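Local coordinates for protein phosphatidylserine synthase (Haemophilus influenzae, PDB 3HSI) that belongs to the phospholipase D superfamily and, with its two related halves, is probably an enzyme of phospholipid metabolism, at residues D63-E68 with V162-F167; L268-K273 with W369-Y374; P20-Q25 with Y232-A237. One frame throughout, in Å; residues are numbered along the deposited sequence.

Overall arrangement
The chain folds into two mixed sheets flanked by helices, as in phospholipase D relatives whose two HKD motifs meet between the halves. Contact 1 belongs to the half built on the sheet of strands 52-56 and 84-90, which carries the first HKD-type sequence; its segment 162-167 lies in the loop between strands 151-155 and 171-179. Contacts 2 and 3 both reach the other sheet; contact 2 contains the aspartate that ends a second HxKxxxxD sequence. Their centres lie 21 Å apart, nearest atoms about 5 Å. Contact 1 lies 36 Å from contact 2, across the chain's centre, and 34 Å from contact 3 (centres), inside whose loop it is nested along the chain.

Contact 1. Residues D63-E68 with V162-F167; sequences DEAGQE and VYLHQF
The ring of Phe167 is met at its edge, in plane, by the carboxylate carbon of Glu64, while one of its faces carries CG of its neighbour Gln166, 3.7 Å above the plane and offset toward the rim. Ring and carboxylate planes stand 75° apart, and Glu64 CD comes to 3.9 Å from Phe167 CZ; the polar end of Glu64 has its stronger partner in Asn161. The amide of Gln166 is the other flat group. Its NE2 gives a hydrogen bond of 3.1 Å to Glu68 OE1, nearly straight at 167° and lying in the amide plane, whereas its oxygen sits 3.5 Å from Ala65 CB. With CG anti to the backbone N (chi1 -167°) and a bend at the next bond, Gln166 folds its amide over the first helical turn. Ala65 suits the place because its small methyl lets the glutamine lie close; the same methyl touches Leu164 CD2 at 4.0 Å, where the apolar leucine also packs on Phe38 of helix 35-48. At the start of helix 64-79, Asp63 is the N-cap: its OD1 accepts from Gly66 N at 3.1 Å, and its OD2 from Asn161 N. Val162 to His165 form a type I turn that brings Gln166 against the helix. Lys39 completes the polar cluster, making a salt bridge to Glu68 OE1 and a hydrogen bond to Gln166 OE1. The glutamine thus donates to a carboxylate and accepts from an ammonium, which fixes the rotation of its amide, and the lysine would probably offset repulsion between Gln166 OE1 and Glu68 OE1, 3.6 Å apart.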
ATOM      1  N   ASP C  63      23.175 -20.302   3.251  1.00 25.42           N
ATOM      2  CA  ASP C  63      24.462 -20.458   2.573  1.00 24.46           C
ATOM      3  C   ASP C  63      25.565 -20.780   3.599  1.00 24.10           C
ATOM      4  O   ASP C  63      25.266 -21.133   4.740  1.00 23.58           O
ATOM      5  CB  ASP C  63      24.770 -19.209   1.741  1.00 24.23           C
ATOM      6  CG  ASP C  63      24.805 -17.934   2.592  1.00 24.60           C
ATOM      7  OD1 ASP C  63      24.956 -18.061   3.833  1.00 24.88           O
ATOM      8  OD2 ASP C  63      24.716 -16.815   2.025  1.00 23.64           O
ATOM      9  N   GLU C  64      26.833 -20.666   3.205  1.00 24.23           N
ATOM     10  CA  GLU C  64      27.943 -21.131   4.075  1.00 23.87           C
ATOM     11  C   GLU C  64      28.138 -20.320   5.347  1.00 23.05           C
ATOM     12  O   GLU C  64      28.482 -20.879   6.387  1.00 23.09           O
ATOM     13  CB  GLU C  64      29.261 -21.200   3.310  1.00 23.53           C
ATOM     14  CG  GLU C  64      29.265 -22.254   2.243  1.00 25.85           C
ATOM     15  CD  GLU C  64      28.863 -21.719   0.859  1.00 29.76           C
ATOM     16  OE1 GLU C  64      28.053 -20.765   0.740  1.00 29.83           O
ATOM     17  OE2 GLU C  64      29.372 -22.279  -0.133  1.00 33.67           O
ATOM     18  N   ALA C  65      27.968 -19.008   5.248  1.00 22.68           N
ATOM     19  CA  ALA C  65      27.998 -18.133   6.430  1.00 23.08           C
ATOM     20  C   ALA C  65      26.815 -18.446   7.384  1.00 23.14           C
ATOM     21  O   ALA C  65      27.003 -18.600   8.603  1.00 23.09           O
ATOM     22  CB  ALA C  65      28.012 -16.651   6.015  1.00 22.19           C
ATOM     23  N   GLY C  66      25.610 -18.572   6.822  1.00 23.18           N
ATOM     24  CA  GLY C  66      24.433 -18.964   7.617  1.00 22.98           C
ATOM     25  C   GLY C  66      24.688 -20.222   8.428  1.00 23.31           C
ATOM     26  O   GLY C  66      24.308 -20.302   9.601  1.00 23.53           O
ATOM     27  N   GLN C  67      25.346 -21.195   7.794  1.00 22.99           N
ATOM     28  CA  GLN C  67      25.603 -22.484   8.366  1.00 22.96           C
ATOM     29  C   GLN C  67      26.645 -22.398   9.475  1.00 22.60           C
ATOM     30  O   GLN C  67      26.497 -23.042  10.514  1.00 21.93           O
ATOM     31  CB  GLN C  67      26.078 -23.464   7.282  1.00 22.92           C
ATOM     32  CG  GLN C  67      26.370 -24.892   7.790  1.00 25.20           C
ATOM     33  CD  GLN C  67      25.098 -25.659   8.170  1.00 30.24           C
ATOM     34  OE1 GLN C  67      24.248 -25.938   7.317  1.00 31.87           O
ATOM     35  NE2 GLN C  67      24.946 -25.975   9.466  1.00 30.34           N
ATOM     36  N   GLU C  68      27.697 -21.623   9.243  1.00 22.94           N
ATOM     37  CA  GLU C  68      28.737 -21.425  10.244  1.00 23.54           C
ATOM     38  C   GLU C  68      28.129 -20.760  11.483  1.00 23.50           C
ATOM     39  O   GLU C  68      28.385 -21.190  12.612  1.00 23.79           O
ATOM     40  CB  GLU C  68      29.850 -20.565   9.684  1.00 24.24           C
ATOM     41  CG  GLU C  68      31.107 -20.584  10.542  1.00 27.54           C
ATOM     42  CD  GLU C  68      32.243 -19.757   9.963  1.00 32.36           C
ATOM     43  OE1 GLU C  68      32.178 -19.354   8.772  1.00 32.33           O
ATOM     44  OE2 GLU C  68      33.213 -19.508  10.719  1.00 36.04           O
ATOM     45  N   VAL C 162      27.582 -12.486   1.826  1.00 18.52           N
ATOM     46  CA  VAL C 162      28.072 -11.133   1.576  1.00 18.37           C
ATOM     47  C   VAL C 162      28.113 -10.233   2.819  1.00 18.96           C
ATOM     48  O   VAL C 162      29.120  -9.575   3.061  1.00 18.41           O
ATOM     49  CB  VAL C 162      27.487 -10.458   0.272  1.00 18.86           C
ATOM     50  CG1 VAL C 162      28.029 -11.204  -0.953  1.00 17.32           C
ATOM     51  CG2 VAL C 162      25.951 -10.408   0.269  1.00 15.99           C
ATOM     52  N   TYR C 163      27.082 -10.296   3.665  1.00 19.58           N
ATOM     53  CA  TYR C 163      27.067  -9.469   4.876  1.00 21.12           C
ATOM     54  C   TYR C 163      28.178  -9.841   5.857  1.00 21.59           C
ATOM     55  O   TYR C 163      28.633  -8.990   6.639  1.00 23.22           O
ATOM     56  CB  TYR C 163      25.705  -9.541   5.595  1.00 22.26           C
ATOM     57  CG  TYR C 163      24.587  -8.710   4.978  1.00 21.54           C
ATOM     58  CD1 TYR C 163      23.444  -9.316   4.459  1.00 21.86           C
ATOM     59  CD2 TYR C 163      24.673  -7.320   4.936  1.00 21.81           C
ATOM     60  CE1 TYR C 163      22.405  -8.546   3.896  1.00 18.97           C
ATOM     61  CE2 TYR C 163      23.659  -6.543   4.382  1.00 21.37           C
ATOM     62  CZ  TYR C 163      22.516  -7.157   3.878  1.00 22.28           C
ATOM     63  OH  TYR C 163      21.520  -6.362   3.328  1.00 22.39           O
ATOM     64  N   LEU C 164      28.613 -11.095   5.835  1.00 20.91           N
ATOM     65  CA  LEU C 164      29.667 -11.543   6.747  1.00 21.03           C
ATOM     66  C   LEU C 164      31.043 -11.718   6.074  1.00 21.24           C
ATOM     67  O   LEU C 164      32.006 -12.212   6.703  1.00 21.29           O
ATOM     68  CB  LEU C 164      29.224 -12.844   7.424  1.00 21.93           C
ATOM     69  CG  LEU C 164      28.333 -12.696   8.671  1.00 22.79           C
ATOM     70  CD1 LEU C 164      27.194 -11.747   8.449  1.00 25.78           C
ATOM     71  CD2 LEU C 164      27.782 -14.028   9.080  1.00 25.67           C
ATOM     72  N   HIS C 165      31.132 -11.290   4.804  1.00 20.82           N
ATOM     73  CA  HIS C 165      32.348 -11.423   4.014  1.00 20.24           C
ATOM     74  C   HIS C 165      32.879 -12.856   4.058  1.00 20.08           C
ATOM     75  O   HIS C 165      34.043 -13.091   4.362  1.00 19.10           O
ATOM     76  CB  HIS C 165      33.416 -10.456   4.531  1.00 20.20           C
ATOM     77  CG  HIS C 165      34.444 -10.109   3.515  1.00 19.31           C
ATOM     78  ND1 HIS C 165      35.275  -9.023   3.643  1.00 19.47           N
ATOM     79  CD2 HIS C 165      34.762 -10.693   2.332  1.00 20.21           C
ATOM     80  CE1 HIS C 165      36.074  -8.962   2.591  1.00 18.65           C
ATOM     81  NE2 HIS C 165      35.776  -9.960   1.776  1.00 16.85           N
ATOM     82  N   GLN C 166      32.019 -13.816   3.738  1.00 20.66           N
ATOM     83  CA  GLN C 166      32.432 -15.218   3.745  1.00 20.50           C
ATOM     84  C   GLN C 166      33.566 -15.536   2.759  1.00 20.36           C
ATOM     85  O   GLN C 166      34.482 -16.300   3.094  1.00 19.67           O
ATOM     86  CB  GLN C 166      31.228 -16.139   3.507  1.00 21.09           C
ATOM     87  CG  GLN C 166      31.500 -17.627   3.817  1.00 21.97           C
ATOM     88  CD  GLN C 166      31.638 -17.882   5.307  1.00 26.84           C
ATOM     89  OE1 GLN C 166      31.466 -16.970   6.122  1.00 27.38           O
ATOM     90  NE2 GLN C 166      31.935 -19.115   5.674  1.00 25.82           N
ATOM     91  N   PHE C 167      33.487 -15.003   1.539  1.00 19.76           N
ATOM     92  CA  PHE C 167      34.556 -15.237   0.559  1.00 20.51           C
ATOM     93  C   PHE C 167      35.172 -13.905   0.158  1.00 20.50           C
ATOM     94  O   PHE C 167      35.568 -13.145   1.034  1.00 21.13           O
ATOM     95  CB  PHE C 167      34.090 -16.118  -0.622  1.00 20.28           C
ATOM     96  CG  PHE C 167      33.482 -17.438  -0.170  1.00 21.17           C
ATOM     97  CD1 PHE C 167      32.091 -17.603  -0.098  1.00 21.35           C
ATOM     98  CD2 PHE C 167      34.301 -18.488   0.261  1.00 20.99           C
ATOM     99  CE1 PHE C 167      31.520 -18.815   0.354  1.00 21.56           C
ATOM    100  CE2 PHE C 167      33.751 -19.721   0.720  1.00 18.76           C
ATOM    101  CZ  PHE C 167      32.360 -19.886   0.763  1.00 20.21           C
TER

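Contact 2. Residues L268-K273 with W369-Y374; sequences LQVQKK and WVDDRY
Asp371 carries the polar part of this contact by gripping the backbone of residues 271-273, where loop becomes strand. Its OD2 accepts from Gln271 N at 2.9 Å through the syn lone pair. Its OD1 takes two amides: Lys272 N at 2.8 Å, from 40° above the carboxylate plane, and Lys273 N at 2.9 Å, nearly end-on. One backbone bond answers them, from Asp371 N to Lys273 O at 2.8 Å. A short two-oxygen side chain suits a place where three successive amides turn inward.

The ionic component is a salt bridge, Arg373 NH1 to Asp371 OD2, on the anti lone pair and in the guanidinium plane. Bent at chi3 (81°), Arg373 also sets NH2 beside Gln269 O at 2.8 Å, a weak bond at the guanidinium edge. Apolar contact is slight: Val270 CG2 meets Val370 CG1 at 4.0 Å, next to Leu266 of helix 258-268.

Val370 O accepts from both Arg373 N and Tyr374 N, the mark of a classic beta bulge between strands 367-370 and 374-378. By its spacing, Asp371 is the aspartate of an HxKxxxxD sequence, the HKD motif of phospholipase D relatives, here tying the motif strand to the loop and first residue of strand 273-277.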
ATOM      1  N   LEU C 268      14.625  18.459  10.829  1.00 24.27           N
ATOM      2  CA  LEU C 268      14.213  19.842  11.065  1.00 25.12           C
ATOM      3  C   LEU C 268      15.088  20.556  12.052  1.00 25.46           C
ATOM      4  O   LEU C 268      15.108  21.768  12.054  1.00 26.82           O
ATOM      5  CB  LEU C 268      12.787  19.908  11.594  1.00 25.51           C
ATOM      6  CG  LEU C 268      11.699  19.612  10.585  1.00 25.62           C
ATOM      7  CD1 LEU C 268      10.445  19.311  11.340  1.00 25.98           C
ATOM      8  CD2 LEU C 268      11.540  20.803   9.670  1.00 26.63           C
ATOM      9  N   GLN C 269      15.764  19.815  12.928  1.00 25.31           N
ATOM     10  CA  GLN C 269      16.531  20.409  14.009  1.00 25.08           C
ATOM     11  C   GLN C 269      18.025  20.475  13.765  1.00 24.96           C
ATOM     12  O   GLN C 269      18.783  20.699  14.698  1.00 26.10           O
ATOM     13  CB  GLN C 269      16.281  19.649  15.331  1.00 25.62           C
ATOM     14  CG  GLN C 269      14.985  20.097  16.022  1.00 26.72           C
ATOM     15  CD  GLN C 269      15.103  21.517  16.532  1.00 29.56           C
ATOM     16  OE1 GLN C 269      15.970  21.812  17.356  1.00 30.67           O
ATOM     17  NE2 GLN C 269      14.240  22.411  16.036  1.00 30.30           N
ATOM     18  N   VAL C 270      18.456  20.265  12.532  1.00 24.07           N
ATOM     19  CA  VAL C 270      19.839  20.487  12.145  1.00 23.80           C
ATOM     20  C   VAL C 270      20.237  21.961  12.321  1.00 24.88           C
ATOM     21  O   VAL C 270      19.574  22.863  11.799  1.00 24.80           O
ATOM     22  CB  VAL C 270      20.071  20.047  10.691  1.00 23.60           C
ATOM     23  CG1 VAL C 270      21.510  20.392  10.213  1.00 21.51           C
ATOM     24  CG2 VAL C 270      19.798  18.563  10.568  1.00 22.49           C
ATOM     25  N   GLN C 271      21.318  22.208  13.058  1.00 24.86           N
ATOM     26  CA  GLN C 271      21.781  23.573  13.246  1.00 25.67           C
ATOM     27  C   GLN C 271      22.895  23.934  12.261  1.00 25.52           C
ATOM     28  O   GLN C 271      22.981  25.083  11.821  1.00 26.52           O
ATOM     29  CB  GLN C 271      22.262  23.792  14.686  1.00 26.03           C
ATOM     30  CG  GLN C 271      21.199  23.546  15.751  1.00 28.38           C
ATOM     31  CD  GLN C 271      19.976  24.434  15.577  1.00 33.63           C
ATOM     32  OE1 GLN C 271      18.946  24.000  15.048  1.00 38.28           O
ATOM     33  NE2 GLN C 271      20.079  25.683  16.021  1.00 35.76           N
ATOM     34  N   LYS C 272      23.734  22.951  11.926  1.00 25.00           N
ATOM     35  CA  LYS C 272      24.932  23.156  11.116  1.00 25.14           C
ATOM     36  C   LYS C 272      25.073  22.156   9.967  1.00 24.46           C
ATOM     37  O   LYS C 272      25.228  22.557   8.815  1.00 24.73           O
ATOM     38  CB  LYS C 272      26.192  23.079  11.997  1.00 24.65           C
ATOM     39  CG  LYS C 272      26.401  24.313  12.847  1.00 28.00           C
ATOM     40  CD  LYS C 272      27.651  24.196  13.669  1.00 33.75           C
ATOM     41  CE  LYS C 272      27.963  25.516  14.348  1.00 38.13           C
ATOM     42  NZ  LYS C 272      28.806  26.432  13.527  1.00 40.11           N
ATOM     43  N   LYS C 273      25.078  20.861  10.290  1.00 23.85           N
ATOM     44  CA  LYS C 273      25.376  19.827   9.288  1.00 24.25           C
ATOM     45  C   LYS C 273      24.558  18.567   9.517  1.00 22.81           C
ATOM     46  O   LYS C 273      24.343  18.144  10.650  1.00 24.69           O
ATOM     47  CB  LYS C 273      26.900  19.514   9.198  1.00 24.23           C
ATOM     48  CG  LYS C 273      27.222  18.392   8.202  1.00 27.93           C
ATOM     49  CD  LYS C 273      28.508  18.607   7.374  1.00 34.24           C
ATOM     50  CE  LYS C 273      29.184  17.276   7.047  1.00 34.36           C
ATOM     51  NZ  LYS C 273      29.986  16.813   8.275  1.00 35.99           N
ATOM     52  N   TRP C 369      23.270  11.503  10.987  1.00 21.13           N
ATOM     53  CA  TRP C 369      24.012  12.214  11.988  1.00 21.02           C
ATOM     54  C   TRP C 369      23.604  13.692  11.943  1.00 20.54           C
ATOM     55  O   TRP C 369      23.629  14.319  10.889  1.00 21.51           O
ATOM     56  CB  TRP C 369      25.509  12.137  11.710  1.00 20.45           C
ATOM     57  CG  TRP C 369      26.191  10.818  11.771  1.00 19.36           C
ATOM     58  CD1 TRP C 369      27.021  10.369  12.782  1.00 17.21           C
ATOM     59  CD2 TRP C 369      26.226   9.799  10.746  1.00 19.67           C
ATOM     60  NE1 TRP C 369      27.551   9.120  12.447  1.00 18.83           N
ATOM     61  CE2 TRP C 369      27.091   8.761  11.205  1.00 20.50           C
ATOM     62  CE3 TRP C 369      25.623   9.665   9.498  1.00 20.01           C
ATOM     63  CZ2 TRP C 369      27.354   7.610  10.449  1.00 21.14           C
ATOM     64  CZ3 TRP C 369      25.896   8.528   8.744  1.00 22.51           C
ATOM     65  CH2 TRP C 369      26.747   7.518   9.220  1.00 21.03           C
ATOM     66  N   VAL C 370      23.267  14.237  13.101  1.00 20.87           N
ATOM     67  CA  VAL C 370      22.864  15.644  13.233  1.00 21.78           C
ATOM     68  C   VAL C 370      23.920  16.399  14.011  1.00 22.89           C
ATOM     69  O   VAL C 370      24.198  16.076  15.173  1.00 23.58           O
ATOM     70  CB  VAL C 370      21.485  15.767  13.896  1.00 21.31           C
ATOM     71  CG1 VAL C 370      21.120  17.273  14.172  1.00 19.93           C
ATOM     72  CG2 VAL C 370      20.448  15.080  12.980  1.00 19.65           C
ATOM     73  N   ASP C 371      24.551  17.363  13.341  1.00 24.64           N
ATOM     74  CA  ASP C 371      25.625  18.177  13.962  1.00 25.12           C
ATOM     75  C   ASP C 371      26.574  17.212  14.720  1.00 25.31           C
ATOM     76  O   ASP C 371      26.940  16.165  14.166  1.00 25.85           O
ATOM     77  CB  ASP C 371      25.022  19.265  14.863  1.00 25.25           C
ATOM     78  CG  ASP C 371      23.965  20.126  14.135  1.00 26.90           C
ATOM     79  OD1 ASP C 371      24.067  20.349  12.919  1.00 29.15           O
ATOM     80  OD2 ASP C 371      22.999  20.578  14.776  1.00 29.20           O
ATOM     81  N   ASP C 372      26.918  17.508  15.969  1.00 24.85           N
ATOM     82  CA  ASP C 372      27.744  16.609  16.790  1.00 25.37           C
ATOM     83  C   ASP C 372      26.950  16.079  17.985  1.00 24.70           C
ATOM     84  O   ASP C 372      27.524  15.655  18.998  1.00 24.80           O
ATOM     85  CB  ASP C 372      29.020  17.329  17.262  1.00 25.31           C
ATOM     86  CG  ASP C 372      28.727  18.740  17.789  1.00 29.41           C
ATOM     87  OD1 ASP C 372      27.521  19.163  17.789  1.00 29.67           O
ATOM     88  OD2 ASP C 372      29.694  19.443  18.195  1.00 33.49           O
ATOM     89  N   ARG C 373      25.632  16.062  17.832  1.00 23.80           N
ATOM     90  CA  ARG C 373      24.695  15.972  18.944  1.00 24.25           C
ATOM     91  C   ARG C 373      23.843  14.680  18.920  1.00 23.16           C
ATOM     92  O   ARG C 373      23.619  14.054  19.965  1.00 22.42           O
ATOM     93  CB  ARG C 373      23.814  17.226  18.861  1.00 24.85           C
ATOM     94  CG  ARG C 373      22.825  17.498  19.977  1.00 29.89           C
ATOM     95  CD  ARG C 373      22.310  18.990  19.907  1.00 35.51           C
ATOM     96  NE  ARG C 373      21.242  19.190  18.906  1.00 41.11           N
ATOM     97  CZ  ARG C 373      21.440  19.551  17.624  1.00 43.90           C
ATOM     98  NH1 ARG C 373      22.669  19.766  17.165  1.00 46.24           N
ATOM     99  NH2 ARG C 373      20.418  19.710  16.789  1.00 42.23           N
ATOM    100  N   TYR C 374      23.390  14.277  17.728  1.00 22.56           N
ATOM    101  CA  TYR C 374      22.636  13.023  17.548  1.00 22.17           C
ATOM    102  C   TYR C 374      23.229  12.116  16.494  1.00 22.16           C
ATOM    103  O   TYR C 374      23.683  12.589  15.441  1.00 22.77           O
ATOM    104  CB  TYR C 374      21.222  13.317  17.097  1.00 22.09           C
ATOM    105  CG  TYR C 374      20.416  14.159  18.050  1.00 23.36           C
ATOM    106  CD1 TYR C 374      19.793  13.578  19.160  1.00 22.81           C
ATOM    107  CD2 TYR C 374      20.266  15.518  17.833  1.00 22.14           C
ATOM    108  CE1 TYR C 374      19.035  14.319  20.031  1.00 24.93           C
ATOM    109  CE2 TYR C 374      19.520  16.293  18.710  1.00 25.75           C
ATOM    110  CZ  TYR C 374      18.900  15.677  19.800  1.00 26.44           C
ATOM    111  OH  TYR C 374      18.150  16.414  20.658  1.00 28.73           O
TER

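Contact 3. Residues P20-Q25 with Y232-A237; sequences PFLALQ and YSLKSA
Leu22 and Leu234 reach each other through different choices of first torsion: Leu22 has CG anti to its own backbone N (chi1 161°), whereas in Leu234 CG is anti to the carbonyl carbon (chi1 -67°). Each then presents a CD2 methyl, and the two meet 4.1 Å apart as the branched ends pass at a slant. The second methyl of Leu234, CD1, turns instead to the start of the other segment, lying 4.0 Å from Pro20 O, an oxygen that accepts a hydrogen bond from Ser247. Branched leucines suit this spot because one side chain can serve two neighbours.

Along the backbone, Leu22 and Ala237 are the pair whose CA atoms lie nearest, 4.8 Å apart. No hydrogen bond joins the two segments, but Ala237 CA lies 3.2 Å from Phe21 O in a CA-H...O contact with an angle of 138° at the hydrogen. The short strand 22-23 pairs antiparallel with strand 245-252 in the mixed sheet; Phe21 makes its backbone bond to Val238, and Leu22 makes its own to Val246. The loop 232-237, coming from helix 216-229, therefore passes beside the strand before its chain enters that sheet.

At one end, Pro20 CB and Ala237 CB touch at 3.6 Å, the CB methylene of the proline ring and the single methyl of alanine both being compact enough for such a close approach. At the other, Ser236 OG approaches Leu22 CD1 at 4.0 Å while its hydrogen bond goes to Glu182 of helix 181-195, the helix whose Ser186 also touches Leu234.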
ATOM      1  N   PRO C  20      12.879  10.019  26.266  1.00 22.44           N
ATOM      2  CA  PRO C  20      13.576   9.457  27.418  1.00 21.82           C
ATOM      3  C   PRO C  20      14.890   8.815  26.971  1.00 21.97           C
ATOM      4  O   PRO C  20      14.965   8.260  25.874  1.00 22.33           O
ATOM      5  CB  PRO C  20      12.600   8.380  27.926  1.00 22.29           C
ATOM      6  CG  PRO C  20      11.913   7.865  26.681  1.00 22.33           C
ATOM      7  CD  PRO C  20      11.808   9.109  25.758  1.00 22.57           C
ATOM      8  N   PHE C  21      15.914   8.909  27.801  1.00 20.45           N
ATOM      9  CA  PHE C  21      17.243   8.514  27.396  1.00 20.60           C
ATOM     10  C   PHE C  21      17.886   7.786  28.538  1.00 21.20           C
ATOM     11  O   PHE C  21      17.711   8.163  29.676  1.00 20.59           O
ATOM     12  CB  PHE C  21      18.109   9.734  27.090  1.00 19.54           C
ATOM     13  CG  PHE C  21      17.986  10.216  25.689  1.00 18.43           C
ATOM     14  CD1 PHE C  21      18.687   9.574  24.658  1.00 13.37           C
ATOM     15  CD2 PHE C  21      17.179  11.328  25.394  1.00 14.52           C
ATOM     16  CE1 PHE C  21      18.549  10.006  23.322  1.00 15.58           C
ATOM     17  CE2 PHE C  21      17.052  11.793  24.070  1.00 15.47           C
ATOM     18  CZ  PHE C  21      17.739  11.125  23.026  1.00 16.35           C
ATOM     19  N   LEU C  22      18.638   6.753  28.203  1.00 22.35           N
ATOM     20  CA  LEU C  22      19.348   5.951  29.173  1.00 23.84           C
ATOM     21  C   LEU C  22      20.848   6.236  29.044  1.00 23.73           C
ATOM     22  O   LEU C  22      21.415   6.217  27.939  1.00 23.22           O
ATOM     23  CB  LEU C  22      19.024   4.487  28.877  1.00 24.37           C
ATOM     24  CG  LEU C  22      19.885   3.338  29.383  1.00 27.96           C
ATOM     25  CD1 LEU C  22      19.886   3.220  30.916  1.00 29.34           C
ATOM     26  CD2 LEU C  22      19.349   2.042  28.732  1.00 30.31           C
ATOM     27  N   ALA C  23      21.480   6.494  30.176  1.00 24.03           N
ATOM     28  CA  ALA C  23      22.890   6.877  30.231  1.00 24.91           C
ATOM     29  C   ALA C  23      23.805   5.769  29.741  1.00 25.56           C
ATOM     30  O   ALA C  23      23.598   4.597  30.039  1.00 26.19           O
ATOM     31  CB  ALA C  23      23.267   7.321  31.642  1.00 24.90           C
ATOM     32  N   LEU C  24      24.815   6.136  28.975  1.00 26.59           N
ATOM     33  CA  LEU C  24      25.659   5.160  28.305  1.00 28.88           C
ATOM     34  C   LEU C  24      27.115   5.588  28.423  1.00 29.69           C
ATOM     35  O   LEU C  24      27.458   6.669  27.962  1.00 31.22           O
ATOM     36  CB  LEU C  24      25.275   5.193  26.835  1.00 29.26           C
ATOM     37  CG  LEU C  24      25.000   4.006  25.943  1.00 31.33           C
ATOM     38  CD1 LEU C  24      24.767   4.611  24.578  1.00 31.84           C
ATOM     39  CD2 LEU C  24      26.185   3.093  25.895  1.00 33.66           C
ATOM     40  N   GLN C  25      27.992   4.790  29.025  1.00 30.48           N
ATOM     41  CA  GLN C  25      29.406   5.177  29.008  1.00 30.76           C
ATOM     42  C   GLN C  25      30.008   4.992  27.623  1.00 30.35           C
ATOM     43  O   GLN C  25      29.561   4.131  26.853  1.00 30.39           O
ATOM     44  CB  GLN C  25      30.184   4.479  30.107  1.00 31.76           C
ATOM     45  CG  GLN C  25      29.446   4.596  31.420  1.00 35.22           C
ATOM     46  CD  GLN C  25      30.362   4.829  32.554  1.00 41.36           C
ATOM     47  OE1 GLN C  25      31.300   4.054  32.765  1.00 45.64           O
ATOM     48  NE2 GLN C  25      30.123   5.906  33.313  1.00 42.88           N
ATOM     49  N   TYR C 232       9.359   0.457  23.067  1.00 22.70           N
ATOM     50  CA  TYR C 232      10.366  -0.058  24.003  1.00 23.00           C
ATOM     51  C   TYR C 232      10.133   0.643  25.340  1.00 24.32           C
ATOM     52  O   TYR C 232       9.601   1.742  25.349  1.00 24.76           O
ATOM     53  CB  TYR C 232      11.770   0.245  23.508  1.00 22.11           C
ATOM     54  CG  TYR C 232      12.191  -0.534  22.276  1.00 21.95           C
ATOM     55  CD1 TYR C 232      12.831  -1.757  22.405  1.00 21.15           C
ATOM     56  CD2 TYR C 232      11.944  -0.053  20.992  1.00 19.61           C
ATOM     57  CE1 TYR C 232      13.225  -2.481  21.310  1.00 20.72           C
ATOM     58  CE2 TYR C 232      12.344  -0.785  19.865  1.00 20.00           C
ATOM     59  CZ  TYR C 232      12.994  -1.996  20.055  1.00 20.39           C
ATOM     60  OH  TYR C 232      13.399  -2.783  19.014  1.00 22.03           O
ATOM     61  N   SER C 233      10.481   0.002  26.454  1.00 25.48           N
ATOM     62  CA  SER C 233      10.386   0.640  27.779  1.00 27.45           C
ATOM     63  C   SER C 233      11.768   0.758  28.417  1.00 27.91           C
ATOM     64  O   SER C 233      12.611  -0.103  28.258  1.00 26.60           O
ATOM     65  CB  SER C 233       9.498  -0.169  28.735  1.00 26.90           C
ATOM     66  OG  SER C 233       8.153  -0.086  28.362  1.00 30.69           O
ATOM     67  N   LEU C 234      11.968   1.846  29.142  1.00 29.52           N
ATOM     68  CA  LEU C 234      13.208   2.064  29.850  1.00 31.23           C
ATOM     69  C   LEU C 234      12.903   2.169  31.334  1.00 32.28           C
ATOM     70  O   LEU C 234      11.843   2.671  31.720  1.00 32.13           O
ATOM     71  CB  LEU C 234      13.882   3.333  29.330  1.00 31.53           C
ATOM     72  CG  LEU C 234      14.376   3.266  27.884  1.00 32.25           C
ATOM     73  CD1 LEU C 234      14.927   4.615  27.448  1.00 32.49           C
ATOM     74  CD2 LEU C 234      15.423   2.147  27.705  1.00 33.78           C
ATOM     75  N   LYS C 235      13.815   1.687  32.168  1.00 33.22           N
ATOM     76  CA  LYS C 235      13.619   1.844  33.597  1.00 34.69           C
ATOM     77  C   LYS C 235      14.230   3.117  34.184  1.00 34.93           C
ATOM     78  O   LYS C 235      13.574   3.799  34.969  1.00 35.94           O
ATOM     79  CB  LYS C 235      14.074   0.602  34.362  1.00 35.12           C
ATOM     80  CG  LYS C 235      13.000  -0.446  34.436  1.00 38.13           C
ATOM     81  CD  LYS C 235      13.502  -1.759  35.010  1.00 42.79           C
ATOM     82  CE  LYS C 235      12.416  -2.816  34.832  1.00 45.14           C
ATOM     83  NZ  LYS C 235      12.924  -4.117  34.304  1.00 47.28           N
ATOM     84  N   SER C 236      15.471   3.442  33.834  1.00 34.69           N
ATOM     85  CA  SER C 236      16.109   4.588  34.486  1.00 35.37           C
ATOM     86  C   SER C 236      16.362   5.789  33.557  1.00 34.79           C
ATOM     87  O   SER C 236      17.373   6.496  33.695  1.00 34.93           O
ATOM     88  CB  SER C 236      17.346   4.176  35.338  1.00 35.65           C
ATOM     89  OG  SER C 236      18.389   3.601  34.557  1.00 36.37           O
ATOM     90  N   ALA C 237      15.397   6.030  32.655  1.00 33.93           N
ATOM     91  CA  ALA C 237      15.455   7.102  31.649  1.00 31.75           C
ATOM     92  C   ALA C 237      15.115   8.501  32.179  1.00 30.60           C
ATOM     93  O   ALA C 237      14.169   8.688  32.964  1.00 30.39           O
ATOM     94  CB  ALA C 237      14.566   6.767  30.473  1.00 32.00           C
TER